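Local structure of dipeptidase (Streptococcus thermophilus, 3PEB) at residues A[5-10]-A[45-50]; A[19-24]-A[117-122]; A[74-79]-A[90-95]. The protein is probably a manganese-dependent peptidase of the M24B family, of which this chain is the N-terminal creatinase/prolidase domain. All coordinates share one frame; numbering follows the deposited sequence.

Interaction 1 of 3, residues A[5-10]-A[45-50]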
ATOM      1  N   SER A   5      -0.890  -5.215  16.784  1.00 46.24           N
ATOM      2  CA  SER A   5      -1.459  -4.084  16.078  1.00 42.36           C
ATOM      3  C   SER A   5      -2.156  -4.589  14.800  1.00 38.67           C
ATOM      4  O   SER A   5      -2.021  -5.757  14.405  1.00 35.57           O
ATOM      5  CB  SER A   5      -0.361  -3.093  15.696  1.00 41.35           C
ATOM      6  OG  SER A   5       0.472  -3.666  14.678  1.00 37.92           O
ATOM      7  N   LYS A   6      -2.907  -3.707  14.159  1.00 36.25           N
ATOM      8  CA  LYS A   6      -3.590  -4.097  12.927  1.00 34.91           C
ATOM      9  C   LYS A   6      -2.568  -4.364  11.810  1.00 32.40           C
ATOM     10  O   LYS A   6      -2.752  -5.266  11.002  1.00 32.03           O
ATOM     11  CB  LYS A   6      -4.585  -3.011  12.515  1.00 35.20           C
ATOM     12  CG  LYS A   6      -5.778  -2.872  13.473  1.00 39.40           C
ATOM     13  CD  LYS A   6      -6.572  -1.640  13.108  1.00 42.23           C
ATOM     14  CE  LYS A   6      -7.605  -1.206  14.134  1.00 46.42           C
ATOM     15  NZ  LYS A   6      -8.049   0.208  13.792  1.00 48.08           N
ATOM     16  N   LEU A   7      -1.489  -3.584  11.767  1.00 31.22           N
ATOM     17  CA  LEU A   7      -0.401  -3.850  10.814  1.00 30.02           C
ATOM     18  C   LEU A   7       0.337  -5.164  11.117  1.00 30.68           C
ATOM     19  O   LEU A   7       0.754  -5.849  10.179  1.00 29.00           O
ATOM     20  CB  LEU A   7       0.573  -2.668  10.751  1.00 30.04           C
ATOM     21  CG  LEU A   7       0.005  -1.423  10.083  1.00 31.60           C
ATOM     22  CD1 LEU A   7       0.926  -0.191  10.269  1.00 34.04           C
ATOM     23  CD2 LEU A   7      -0.271  -1.683   8.579  1.00 30.75           C
ATOM     24  N   ASP A   8       0.486  -5.511  12.398  1.00 32.31           N
ATOM     25  CA  ASP A   8       1.022  -6.835  12.805  1.00 34.07           C
ATOM     26  C   ASP A   8       0.160  -7.977  12.242  1.00 34.20           C
ATOM     27  O   ASP A   8       0.682  -8.998  11.804  1.00 34.19           O
ATOM     28  CB  ASP A   8       1.076  -7.007  14.326  1.00 36.39           C
ATOM     29  CG  ASP A   8       2.150  -6.154  15.015  1.00 38.57           C
ATOM     30  OD1 ASP A   8       3.134  -5.696  14.389  1.00 38.13           O
ATOM     31  OD2 ASP A   8       1.964  -5.920  16.220  1.00 40.48           O
ATOM     32  N   ARG A   9      -1.163  -7.792  12.266  1.00 34.63           N
ATOM     33  CA  ARG A   9      -2.092  -8.811  11.787  0.50 34.26           C
ATOM     34  C   ARG A   9      -1.966  -8.976  10.277  1.00 32.36           C
ATOM     35  O   ARG A   9      -2.027 -10.076   9.782  1.00 32.05           O
ATOM     36  CB  ARG A   9      -3.540  -8.477  12.161  0.50 35.30           C
ATOM     37  CG  ARG A   9      -3.883  -8.748  13.614  0.50 37.36           C
ATOM     38  CD  ARG A   9      -5.389  -8.860  13.810  0.50 40.13           C
ATOM     39  NE  ARG A   9      -5.975  -7.605  14.243  0.50 42.58           N
ATOM     40  CZ  ARG A   9      -7.264  -7.296  14.136  0.50 44.16           C
ATOM     41  NH1 ARG A   9      -8.122  -8.150  13.591  0.50 44.26           N
ATOM     42  NH2 ARG A   9      -7.692  -6.121  14.573  0.50 45.32           N
ATOM     43  N   ILE A  10      -1.784  -7.867   9.554  1.00 29.98           N
ATOM     44  CA  ILE A  10      -1.548  -7.927   8.097  1.00 28.15           C
ATOM     45  C   ILE A  10      -0.255  -8.692   7.837  1.00 28.20           C
ATOM     46  O   ILE A  10      -0.208  -9.549   6.958  1.00 27.68           O
ATOM     47  CB  ILE A  10      -1.452  -6.532   7.427  1.00 26.41           C
ATOM     48  CG1 ILE A  10      -2.814  -5.821   7.484  1.00 26.10           C
ATOM     49  CG2 ILE A  10      -0.954  -6.678   5.939  1.00 25.26           C
ATOM     50  CD1 ILE A  10      -3.828  -6.262   6.383  1.00 26.36           C
HETATM   51  N   MSE A  45      -2.706   6.786  -4.139  1.00 23.11           N
HETATM   52  CA  MSE A  45      -2.279   6.541  -2.755  1.00 22.11           C
HETATM   53  C   MSE A  45      -2.189   5.037  -2.593  1.00 22.04           C
HETATM   54  O   MSE A  45      -3.123   4.323  -2.949  1.00 21.73           O
HETATM   55  CB  MSE A  45      -3.280   7.080  -1.742  1.00 22.77           C
HETATM   56  CG  MSE A  45      -2.887   6.780  -0.321  1.00 23.57           C
HETATM   57 SE   MSE A  45      -3.969   7.530   1.106  0.80 27.72          SE
HETATM   58  CE  MSE A  45      -5.612   6.496   0.810  1.00 28.99           C
ATOM     59  N   PHE A  46      -1.074   4.575  -2.036  1.00 21.43           N
ATOM     60  CA  PHE A  46      -0.880   3.159  -1.707  1.00 21.53           C
ATOM     61  C   PHE A  46      -0.116   3.056  -0.391  1.00 22.28           C
ATOM     62  O   PHE A  46       0.888   3.741  -0.203  1.00 21.96           O
ATOM     63  CB  PHE A  46      -0.054   2.437  -2.761  1.00 22.05           C
ATOM     64  CG  PHE A  46      -0.691   2.384  -4.116  1.00 21.62           C
ATOM     65  CD1 PHE A  46      -1.775   1.580  -4.361  1.00 20.43           C
ATOM     66  CD2 PHE A  46      -0.182   3.151  -5.164  1.00 22.42           C
ATOM     67  CE1 PHE A  46      -2.363   1.538  -5.642  1.00 22.47           C
ATOM     68  CE2 PHE A  46      -0.760   3.104  -6.447  1.00 24.35           C
ATOM     69  CZ  PHE A  46      -1.866   2.308  -6.658  1.00 23.84           C
ATOM     70  N   LEU A  47      -0.592   2.178   0.492  1.00 22.06           N
ATOM     71  CA  LEU A  47       0.157   1.801   1.677  1.00 22.68           C
ATOM     72  C   LEU A  47       0.793   0.457   1.394  1.00 23.21           C
ATOM     73  O   LEU A  47       0.097  -0.539   1.119  1.00 23.74           O
ATOM     74  CB  LEU A  47      -0.755   1.731   2.895  1.00 23.00           C
ATOM     75  CG  LEU A  47      -0.150   1.171   4.194  1.00 23.54           C
ATOM     76  CD1 LEU A  47       0.812   2.201   4.786  1.00 24.22           C
ATOM     77  CD2 LEU A  47      -1.293   0.806   5.172  1.00 25.71           C
ATOM     78  N   PHE A  48       2.113   0.433   1.499  1.00 23.86           N
ATOM     79  CA  PHE A  48       2.911  -0.774   1.238  1.00 24.10           C
ATOM     80  C   PHE A  48       3.280  -1.412   2.570  1.00 25.17           C
ATOM     81  O   PHE A  48       4.110  -0.879   3.310  1.00 26.26           O
ATOM     82  CB  PHE A  48       4.167  -0.394   0.425  1.00 24.65           C
ATOM     83  CG  PHE A  48       3.859   0.188  -0.908  1.00 24.16           C
ATOM     84  CD1 PHE A  48       3.464  -0.627  -1.951  1.00 23.98           C
ATOM     85  CD2 PHE A  48       3.948   1.573  -1.134  1.00 24.48           C
ATOM     86  CE1 PHE A  48       3.140  -0.097  -3.209  1.00 23.26           C
ATOM     87  CE2 PHE A  48       3.619   2.122  -2.390  1.00 23.65           C
ATOM     88  CZ  PHE A  48       3.236   1.322  -3.428  1.00 23.52           C
ATOM     89  N   VAL A  49       2.607  -2.519   2.910  1.00 24.47           N
ATOM     90  CA  VAL A  49       2.859  -3.230   4.128  1.00 25.21           C
ATOM     91  C   VAL A  49       3.707  -4.457   3.805  1.00 24.96           C
ATOM     92  O   VAL A  49       3.205  -5.495   3.381  1.00 24.36           O
ATOM     93  CB  VAL A  49       1.558  -3.641   4.899  1.00 25.30           C
ATOM     94  CG1 VAL A  49       1.952  -4.220   6.271  1.00 26.01           C
ATOM     95  CG2 VAL A  49       0.607  -2.435   5.059  1.00 25.40           C
ATOM     96  N   TYR A  50       5.007  -4.307   3.979  1.00 25.73           N
ATOM     97  CA  TYR A  50       5.932  -5.418   3.828  1.00 26.04           C
ATOM     98  C   TYR A  50       5.843  -6.448   4.945  1.00 26.09           C
ATOM     99  O   TYR A  50       5.582  -6.128   6.118  1.00 26.70           O
ATOM    100  CB  TYR A  50       7.352  -4.917   3.724  1.00 26.99           C
ATOM    101  CG  TYR A  50       7.692  -4.234   2.413  1.00 26.38           C
ATOM    102  CD1 TYR A  50       8.011  -4.977   1.275  1.00 28.83           C
ATOM    103  CD2 TYR A  50       7.699  -2.843   2.310  1.00 29.83           C
ATOM    104  CE1 TYR A  50       8.330  -4.370   0.089  1.00 26.41           C
ATOM    105  CE2 TYR A  50       8.038  -2.215   1.136  1.00 29.82           C
ATOM    106  CZ  TYR A  50       8.329  -2.980   0.011  1.00 30.19           C
ATOM    107  OH  TYR A  50       8.694  -2.375  -1.153  1.00 29.45           O
TER
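Val49 turns CG1 anti to its backbone N (chi1 -172°) and keeps CG2 beside that N, which points CG2 toward Leu7 and CG1 mainly toward Ile10 of segment 5-10. The arrangement is helix-on-sheet packing in the mixed alpha/beta fold of the creatinase/prolidase N-terminal domain: the first turn of helix 6-16 lies over strand 46-50, and the axes of the 6-10 turn and the strand approach to 9.2 Å at an angle of 64°. Leu7 does not aim its CB at the strand, but its CD2 swings inward to meet Val49 CG2 at 3.7 Å, and the same methyl grazes Leu47 CD2 at 4.3 Å. One turn on, Ile10 crosses Val49 at about a right angle and sets its CG2 3.8 Å from Val49 CG1. The contact is wholly apolar, without a hydrogen bond between the segments. Ile10 also packs on Ala22 of the adjacent strand, on Leu33 of helix 27-34, and on Ile130 and Met133 of helix 127-133. The helix start is fixed by a capping box: Asp8 N donates to Ser5 OG at 2.9 Å, and Ser5 N returns a bond of 3.0 Å to Asp8 OD2, approaching from above the carboxylate plane.

Interaction 2 of 3, residues A[19-24]-A[117-122]. With NA (sodium ion), chain M.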
ATOM      1  N   SER A  19       3.716 -14.462   1.251  1.00 29.66           N
ATOM      2  CA  SER A  19       3.733 -13.200   0.551  1.00 27.64           C
ATOM      3  C   SER A  19       4.592 -12.172   1.235  1.00 27.30           C
ATOM      4  O   SER A  19       4.484 -11.959   2.447  1.00 27.29           O
ATOM      5  CB  SER A  19       2.300 -12.651   0.446  1.00 27.17           C
ATOM      6  OG  SER A  19       2.290 -11.345  -0.095  1.00 26.05           O
ATOM      7  N   GLY A  20       5.405 -11.466   0.447  1.00 26.92           N
ATOM      8  CA  GLY A  20       6.294 -10.454   0.996  1.00 25.72           C
ATOM      9  C   GLY A  20       5.699  -9.061   1.129  1.00 24.80           C
ATOM     10  O   GLY A  20       6.332  -8.177   1.712  1.00 23.75           O
ATOM     11  N   LEU A  21       4.487  -8.849   0.621  1.00 23.73           N
ATOM     12  CA  LEU A  21       3.949  -7.506   0.547  1.00 23.19           C
ATOM     13  C   LEU A  21       2.442  -7.458   0.379  1.00 23.39           C
ATOM     14  O   LEU A  21       1.876  -8.193  -0.464  1.00 23.88           O
ATOM     15  CB  LEU A  21       4.583  -6.757  -0.634  1.00 23.38           C
ATOM     16  CG  LEU A  21       4.065  -5.323  -0.941  1.00 22.10           C
ATOM     17  CD1 LEU A  21       4.420  -4.301   0.148  1.00 23.02           C
ATOM     18  CD2 LEU A  21       4.635  -4.840  -2.298  1.00 22.29           C
ATOM     19  N   ALA A  22       1.795  -6.588   1.160  1.00 22.60           N
ATOM     20  CA  ALA A  22       0.410  -6.178   0.878  1.00 22.32           C
ATOM     21  C   ALA A  22       0.415  -4.741   0.353  1.00 21.99           C
ATOM     22  O   ALA A  22       1.056  -3.853   0.930  1.00 22.03           O
ATOM     23  CB  ALA A  22      -0.508  -6.259   2.148  1.00 22.28           C
ATOM     24  N   ILE A  23      -0.358  -4.511  -0.702  1.00 21.94           N
ATOM     25  CA  ILE A  23      -0.557  -3.163  -1.236  1.00 22.06           C
ATOM     26  C   ILE A  23      -1.993  -2.792  -0.947  1.00 23.02           C
ATOM     27  O   ILE A  23      -2.921  -3.360  -1.529  1.00 23.94           O
ATOM     28  CB  ILE A  23      -0.285  -3.079  -2.772  1.00 22.89           C
ATOM     29  CG1 ILE A  23       1.142  -3.523  -3.076  1.00 22.50           C
ATOM     30  CG2 ILE A  23      -0.534  -1.618  -3.282  1.00 22.67           C
ATOM     31  CD1 ILE A  23       1.496  -3.559  -4.595  1.00 25.26           C
ATOM     32  N   VAL A  24      -2.166  -1.839  -0.036  1.00 23.31           N
ATOM     33  CA  VAL A  24      -3.464  -1.399   0.427  1.00 23.51           C
ATOM     34  C   VAL A  24      -3.796  -0.110  -0.310  1.00 23.83           C
ATOM     35  O   VAL A  24      -3.011   0.841  -0.289  1.00 23.68           O
ATOM     36  CB  VAL A  24      -3.452  -1.198   1.972  1.00 23.82           C
ATOM     37  CG1 VAL A  24      -4.794  -0.625   2.492  1.00 24.26           C
ATOM     38  CG2 VAL A  24      -3.160  -2.541   2.682  1.00 24.20           C
ATOM     39  N   THR A 117       3.381  -2.504 -13.692  1.00 29.70           N
ATOM     40  CA  THR A 117       4.593  -1.972 -14.315  1.00 31.93           C
ATOM     41  C   THR A 117       5.742  -1.817 -13.284  1.00 31.22           C
ATOM     42  O   THR A 117       6.904  -1.740 -13.670  1.00 33.37           O
ATOM     43  CB  THR A 117       4.404  -0.628 -15.034  1.00 31.60           C
ATOM     44  OG1 THR A 117       4.096   0.394 -14.085  1.00 30.99           O
ATOM     45  CG2 THR A 117       3.309  -0.707 -16.136  1.00 34.07           C
ATOM     46  N   VAL A 118       5.393  -1.733 -12.005  1.00 29.74           N
ATOM     47  CA  VAL A 118       6.363  -1.544 -10.915  1.00 29.10           C
ATOM     48  C   VAL A 118       6.818  -2.903 -10.357  1.00 29.78           C
ATOM     49  O   VAL A 118       8.013  -3.154 -10.177  1.00 30.76           O
ATOM     50  CB  VAL A 118       5.742  -0.675  -9.810  1.00 27.89           C
ATOM     51  CG1 VAL A 118       6.690  -0.515  -8.587  1.00 26.62           C
ATOM     52  CG2 VAL A 118       5.356   0.719 -10.344  1.00 29.14           C
ATOM     53  N   PHE A 119       5.855  -3.772 -10.061  1.00 29.47           N
ATOM     54  CA  PHE A 119       6.104  -5.010  -9.334  1.00 31.20           C
ATOM     55  C   PHE A 119       6.159  -6.216 -10.213  1.00 34.79           C
ATOM     56  O   PHE A 119       5.277  -6.419 -11.044  1.00 34.50           O
ATOM     57  CB  PHE A 119       5.034  -5.224  -8.262  1.00 29.80           C
ATOM     58  CG  PHE A 119       5.077  -4.192  -7.182  1.00 26.76           C
ATOM     59  CD1 PHE A 119       5.982  -4.302  -6.127  1.00 27.36           C
ATOM     60  CD2 PHE A 119       4.283  -3.066  -7.254  1.00 25.15           C
ATOM     61  CE1 PHE A 119       6.037  -3.340  -5.162  1.00 24.36           C
ATOM     62  CE2 PHE A 119       4.340  -2.081  -6.281  1.00 24.63           C
ATOM     63  CZ  PHE A 119       5.216  -2.204  -5.234  1.00 23.63           C
ATOM     64  N   GLU A 120       7.215  -6.993 -10.009  1.00 37.58           N
ATOM     65  CA  GLU A 120       7.377  -8.297 -10.614  1.00 41.24           C
ATOM     66  C   GLU A 120       6.867  -9.302  -9.589  1.00 40.41           C
ATOM     67  O   GLU A 120       7.481  -9.476  -8.502  1.00 41.87           O
ATOM     68  CB  GLU A 120       8.857  -8.569 -10.912  1.00 42.99           C
ATOM     69  CG  GLU A 120       9.143  -9.927 -11.579  1.00 49.26           C
ATOM     70  CD  GLU A 120       8.786  -9.967 -13.065  1.00 55.39           C
ATOM     71  OE1 GLU A 120       8.335  -8.936 -13.629  1.00 58.66           O
ATOM     72  OE2 GLU A 120       8.973 -11.047 -13.667  1.00 62.53           O
ATOM     73  N   GLY A 121       5.735  -9.911  -9.907  1.00 39.37           N
ATOM     74  CA  GLY A 121       5.188 -10.997  -9.117  1.00 38.83           C
ATOM     75  C   GLY A 121       3.716 -11.235  -9.382  1.00 38.21           C
ATOM     76  O   GLY A 121       3.091 -10.542 -10.194  1.00 39.03           O
ATOM     77  N   ARG A 122       3.181 -12.214  -8.668  1.00 36.93           N
ATOM     78  CA  ARG A 122       1.821 -12.680  -8.805  1.00 37.07           C
ATOM     79  C   ARG A 122       0.954 -12.009  -7.758  1.00 33.92           C
ATOM     80  O   ARG A 122       1.311 -11.980  -6.569  1.00 31.80           O
ATOM     81  CB  ARG A 122       1.778 -14.198  -8.574  1.00 39.29           C
ATOM     82  CG  ARG A 122       0.386 -14.764  -8.710  1.00 44.59           C
ATOM     83  CD  ARG A 122       0.379 -16.273  -8.724  1.00 50.88           C
ATOM     84  NE  ARG A 122       0.267 -16.827  -7.375  1.00 53.79           N
ATOM     85  CZ  ARG A 122       1.206 -17.534  -6.752  1.00 57.32           C
ATOM     86  NH1 ARG A 122       2.376 -17.796  -7.331  1.00 60.28           N
ATOM     87  NH2 ARG A 122       0.965 -17.997  -5.530  1.00 58.52           N
TER
HETATM   88 NA    NA M 146       4.622  -7.053 -13.176  1.00 50.11          NA
HETATM   89  O   HOH W   1       6.950  -6.332 -13.919  1.00 47.53           O
HETATM   90  O   HOH W   2       2.892  -8.176 -11.905  1.00 43.64           O
HETATM   91  O   HOH W   3       4.035  -7.417 -15.417  1.00 49.51           O
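Phe119 receives two aliphatic side chains of strand 21-24 on its ring. Ile23 sends CD1 over one face, 4.0 Å from the ring centroid and 27° off the normal, a CH-pi contact displaced toward the CE2 rim. Leu21 CD2 comes to the ring obliquely, neither over a face nor at an edge, and stands 3.5 Å from Phe119 CE1. The opposite face of the ring is met by Val118 CG1 from the same segment, so the aromatic plane is held between Ile23 and its own chain neighbour. All three residues that touch across the two segments are buried, and the contact contains no hydrogen bond. It is apolar packing on one face of the mixed sheet of the creatinase/prolidase N-terminal domain.

Ile23 places CG1 beside its backbone N and extends the chain from there (chi2 177°), which brings CD1 over the ring.

Behind the ring, the backbone of Phe119 has a second role: its O binds a sodium ion at 2.3 Å, together with Gln116 O and three waters. Two of these waters are also tied to the protein, one donating to Glu120 OE1 at 3.0 Å and the other to Gly121 O at 2.9 Å. The metal thus sits where helix 109-118 gives way to the chain leading into strand 122-125, with the Phe119 side chain turned inward from it.

Further out, Phe119 also packs against Ile100 and Leu92, while Leu21 and Ile23 share Phe48 of strand 46-50. Strand 21-24 runs between strands 46-50 and 96-102 in the mixed sheet, and Phe119, just past helix 109-118, covers the face that carries Leu21 and Ile23.

Interaction 3 of 3, residues A[74-79]-A[90-95]; sequences PVFGYV and AGLAST. With EDO (1,2-ethanediol), chain H; EDO (1,2-ethanediol), chain C.
The Phe76 ring is met obliquely by Gly91 and Leu92, while over one face lies a 1,2-ethanediol, its O2 4.2 Å above the ring plane and displaced toward the rim. Gly91 CA comes to 3.7 Å from Phe76 CE2, and Leu92 CD2, from a side chain crossing that of Phe76 at about a right angle, lies 4.0 Å from Phe76 CZ. Phe58 of the adjacent strand adds an edge-to-face contact with the same ring. This is the packing of an outermost strand, 75-78, against the C-terminal end of helix 84-91 in the mixed sheet of the alpha/beta domain. Phe76 adopts chi1 69°, with CG between the backbone N and carbonyl carbon, and this carries the ring out to the helix end. Gly91, without a side chain, lets its CA come right up to the ring. The diol, probably from the crystallisation liquor, uses both hydroxyls to donate to Gly91 O, at 3.1 Å from O2 and 3.3 Å from O1. Leu92 leaves helical geometry, and its side chain also packs on Phe48, Tyr50 and Phe119. The two segments therefore meet through carbon alone, while the diol beside the ring supplies donors to a carbonyl at the helix end.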
ATOM      1  N   PRO A  74       8.008   5.658   6.932  1.00 31.42           N
ATOM      2  CA  PRO A  74       8.255   6.594   5.839  1.00 30.70           C
ATOM      3  C   PRO A  74       7.021   6.929   4.965  1.00 28.53           C
ATOM      4  O   PRO A  74       6.219   6.059   4.647  1.00 26.46           O
ATOM      5  CB  PRO A  74       9.294   5.864   4.990  1.00 31.92           C
ATOM      6  CG  PRO A  74      10.093   5.058   6.029  1.00 32.67           C
ATOM      7  CD  PRO A  74       9.000   4.558   6.939  1.00 31.43           C
ATOM      8  N   VAL A  75       6.903   8.207   4.632  1.00 27.19           N
ATOM      9  CA  VAL A  75       5.860   8.709   3.723  1.00 26.04           C
ATOM     10  C   VAL A  75       6.605   9.381   2.566  1.00 26.68           C
ATOM     11  O   VAL A  75       7.560  10.156   2.782  1.00 27.90           O
ATOM     12  CB  VAL A  75       4.955   9.718   4.411  1.00 26.59           C
ATOM     13  CG1 VAL A  75       3.909  10.259   3.408  1.00 25.52           C
ATOM     14  CG2 VAL A  75       4.254   9.087   5.632  1.00 26.78           C
ATOM     15  N   PHE A  76       6.181   9.095   1.338  1.00 25.95           N
ATOM     16  CA  PHE A  76       6.715   9.771   0.183  1.00 26.26           C
ATOM     17  C   PHE A  76       5.607  10.071  -0.815  1.00 26.24           C
ATOM     18  O   PHE A  76       4.502   9.539  -0.693  1.00 24.15           O
ATOM     19  CB  PHE A  76       7.909   9.058  -0.452  1.00 26.75           C
ATOM     20  CG  PHE A  76       7.604   7.740  -1.137  1.00 25.43           C
ATOM     21  CD1 PHE A  76       7.012   6.689  -0.476  1.00 27.47           C
ATOM     22  CD2 PHE A  76       7.994   7.549  -2.463  1.00 28.15           C
ATOM     23  CE1 PHE A  76       6.777   5.476  -1.126  1.00 27.05           C
ATOM     24  CE2 PHE A  76       7.809   6.316  -3.106  1.00 28.16           C
ATOM     25  CZ  PHE A  76       7.199   5.294  -2.456  1.00 27.09           C
ATOM     26  N   GLY A  77       5.889  10.976  -1.723  1.00 27.14           N
ATOM     27  CA  GLY A  77       4.844  11.435  -2.675  1.00 27.00           C
ATOM     28  C   GLY A  77       5.276  11.927  -4.034  1.00 27.84           C
ATOM     29  O   GLY A  77       6.426  11.800  -4.429  1.00 28.64           O
ATOM     30  N   TYR A  78       4.311  12.510  -4.769  1.00 26.41           N
ATOM     31  CA  TYR A  78       4.557  12.971  -6.102  1.00 26.70           C
ATOM     32  C   TYR A  78       3.708  14.228  -6.366  1.00 25.84           C
ATOM     33  O   TYR A  78       2.573  14.327  -5.853  1.00 25.04           O
ATOM     34  CB  TYR A  78       4.228  11.888  -7.136  1.00 25.77           C
ATOM     35  CG  TYR A  78       2.766  11.617  -7.439  1.00 25.19           C
ATOM     36  CD1 TYR A  78       1.935  11.014  -6.491  1.00 24.82           C
ATOM     37  CD2 TYR A  78       2.215  11.931  -8.698  1.00 26.51           C
ATOM     38  CE1 TYR A  78       0.616  10.748  -6.772  1.00 26.61           C
ATOM     39  CE2 TYR A  78       0.878  11.679  -8.989  1.00 27.12           C
ATOM     40  CZ  TYR A  78       0.091  11.059  -8.012  1.00 27.54           C
ATOM     41  OH  TYR A  78      -1.213  10.760  -8.253  1.00 27.99           O
ATOM     42  N   VAL A  79       4.306  15.171  -7.096  1.00 26.38           N
ATOM     43  CA  VAL A  79       3.589  16.328  -7.655  1.00 26.54           C
ATOM     44  C   VAL A  79       3.028  15.938  -9.037  1.00 26.58           C
ATOM     45  O   VAL A  79       3.449  14.934  -9.631  1.00 26.81           O
ATOM     46  CB  VAL A  79       4.478  17.602  -7.727  1.00 28.84           C
ATOM     47  CG1 VAL A  79       4.748  18.155  -6.289  1.00 30.36           C
ATOM     48  CG2 VAL A  79       5.787  17.347  -8.483  1.00 29.90           C
ATOM     49  N   ALA A  90      11.108   4.198  -7.930  1.00 32.32           N
ATOM     50  CA  ALA A  90      12.341   4.829  -7.488  1.00 34.19           C
ATOM     51  C   ALA A  90      12.419   4.891  -5.956  1.00 34.09           C
ATOM     52  O   ALA A  90      13.514   4.839  -5.382  1.00 34.67           O
ATOM     53  CB  ALA A  90      12.477   6.246  -8.101  1.00 35.28           C
ATOM     54  N   GLY A  91      11.272   4.972  -5.291  1.00 32.48           N
ATOM     55  CA  GLY A  91      11.257   5.113  -3.828  1.00 32.95           C
ATOM     56  C   GLY A  91      11.293   3.820  -3.018  1.00 33.80           C
ATOM     57  O   GLY A  91      11.746   3.825  -1.870  1.00 34.72           O
ATOM     58  N   LEU A  92      10.839   2.718  -3.597  1.00 32.60           N
ATOM     59  CA  LEU A  92      10.808   1.460  -2.875  1.00 33.67           C
ATOM     60  C   LEU A  92      12.045   0.640  -3.230  1.00 35.86           C
ATOM     61  O   LEU A  92      12.305   0.387  -4.394  1.00 37.08           O
ATOM     62  CB  LEU A  92       9.555   0.674  -3.226  1.00 31.12           C
ATOM     63  CG  LEU A  92       8.195   1.280  -2.880  1.00 29.24           C
ATOM     64  CD1 LEU A  92       7.090   0.333  -3.378  1.00 24.64           C
ATOM     65  CD2 LEU A  92       8.057   1.562  -1.353  1.00 30.08           C
ATOM     66  N   ALA A  93      12.767   0.167  -2.229  1.00 38.86           N
ATOM     67  CA  ALA A  93      13.913  -0.733  -2.462  1.00 40.21           C
ATOM     68  C   ALA A  93      13.502  -2.078  -3.032  1.00 39.63           C
ATOM     69  O   ALA A  93      14.201  -2.657  -3.893  1.00 41.51           O
ATOM     70  CB  ALA A  93      14.686  -0.954  -1.172  1.00 42.74           C
ATOM     71  N   SER A  94      12.369  -2.594  -2.577  1.00 36.16           N
ATOM     72  CA  SER A  94      12.007  -3.925  -2.957  1.00 35.83           C
ATOM     73  C   SER A  94      10.721  -3.923  -3.794  1.00 33.50           C
ATOM     74  O   SER A  94       9.649  -3.620  -3.282  1.00 30.39           O
ATOM     75  CB  SER A  94      11.816  -4.770  -1.726  1.00 35.77           C
ATOM     76  OG  SER A  94      11.439  -6.075  -2.094  1.00 37.88           O
ATOM     77  N   THR A  95      10.856  -4.299  -5.059  1.00 33.27           N
ATOM     78  CA  THR A  95       9.707  -4.447  -5.942  1.00 33.27           C
ATOM     79  C   THR A  95       9.648  -5.819  -6.621  1.00 35.30           C
ATOM     80  O   THR A  95       8.775  -6.050  -7.432  1.00 35.49           O
ATOM     81  CB  THR A  95       9.704  -3.343  -6.995  1.00 33.49           C
ATOM     82  OG1 THR A  95      10.907  -3.417  -7.766  1.00 34.61           O
ATOM     83  CG2 THR A  95       9.588  -1.954  -6.330  1.00 31.53           C
TER
HETATM   84  C1  EDO H 141      13.491  -1.644  -7.567  1.00 65.37           C
HETATM   85  O1  EDO H 141      13.656  -2.836  -6.790  1.00 67.65           O
HETATM   86  C2  EDO H 141      12.788  -0.608  -6.709  1.00 64.64           C
HETATM   87  O2  EDO H 141      13.517   0.628  -6.615  1.00 62.30           O
HETATM   88  C1  EDO C 136       9.868   5.005   1.217  1.00 59.03           C
HETATM   89  O1  EDO C 136      10.750   3.874   1.231  1.00 58.65           O
HETATM   90  C2  EDO C 136      10.662   6.305   1.188  1.00 58.89           C
HETATM   91  O2  EDO C 136      11.405   6.336  -0.032  1.00 59.58           O

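All three contacts serve the same six-stranded mixed sheet, their centres lying about 13 to 15 Å apart. Interactions 1 and 2 use neighbouring strands, 46-50 and 21-24, joined by backbone bonds such as Val49 N to Ala22 O (2.8 Å), and their segments alternate along the chain. Interaction 3, on outermost strand 75-78, follows interaction 1 in sequence and falls between the two segments of interaction 2. Phe48 of segment 45-50 touches Phe119 and Leu92 on the face away from helix 6-16, and Tyr50 OH lies 2.6 Å from Ser94 O, a probable hydrogen bond. The sheet thus carries apolar packing on both faces: helix 6-16 on one, Phe119 and Leu92 on the other.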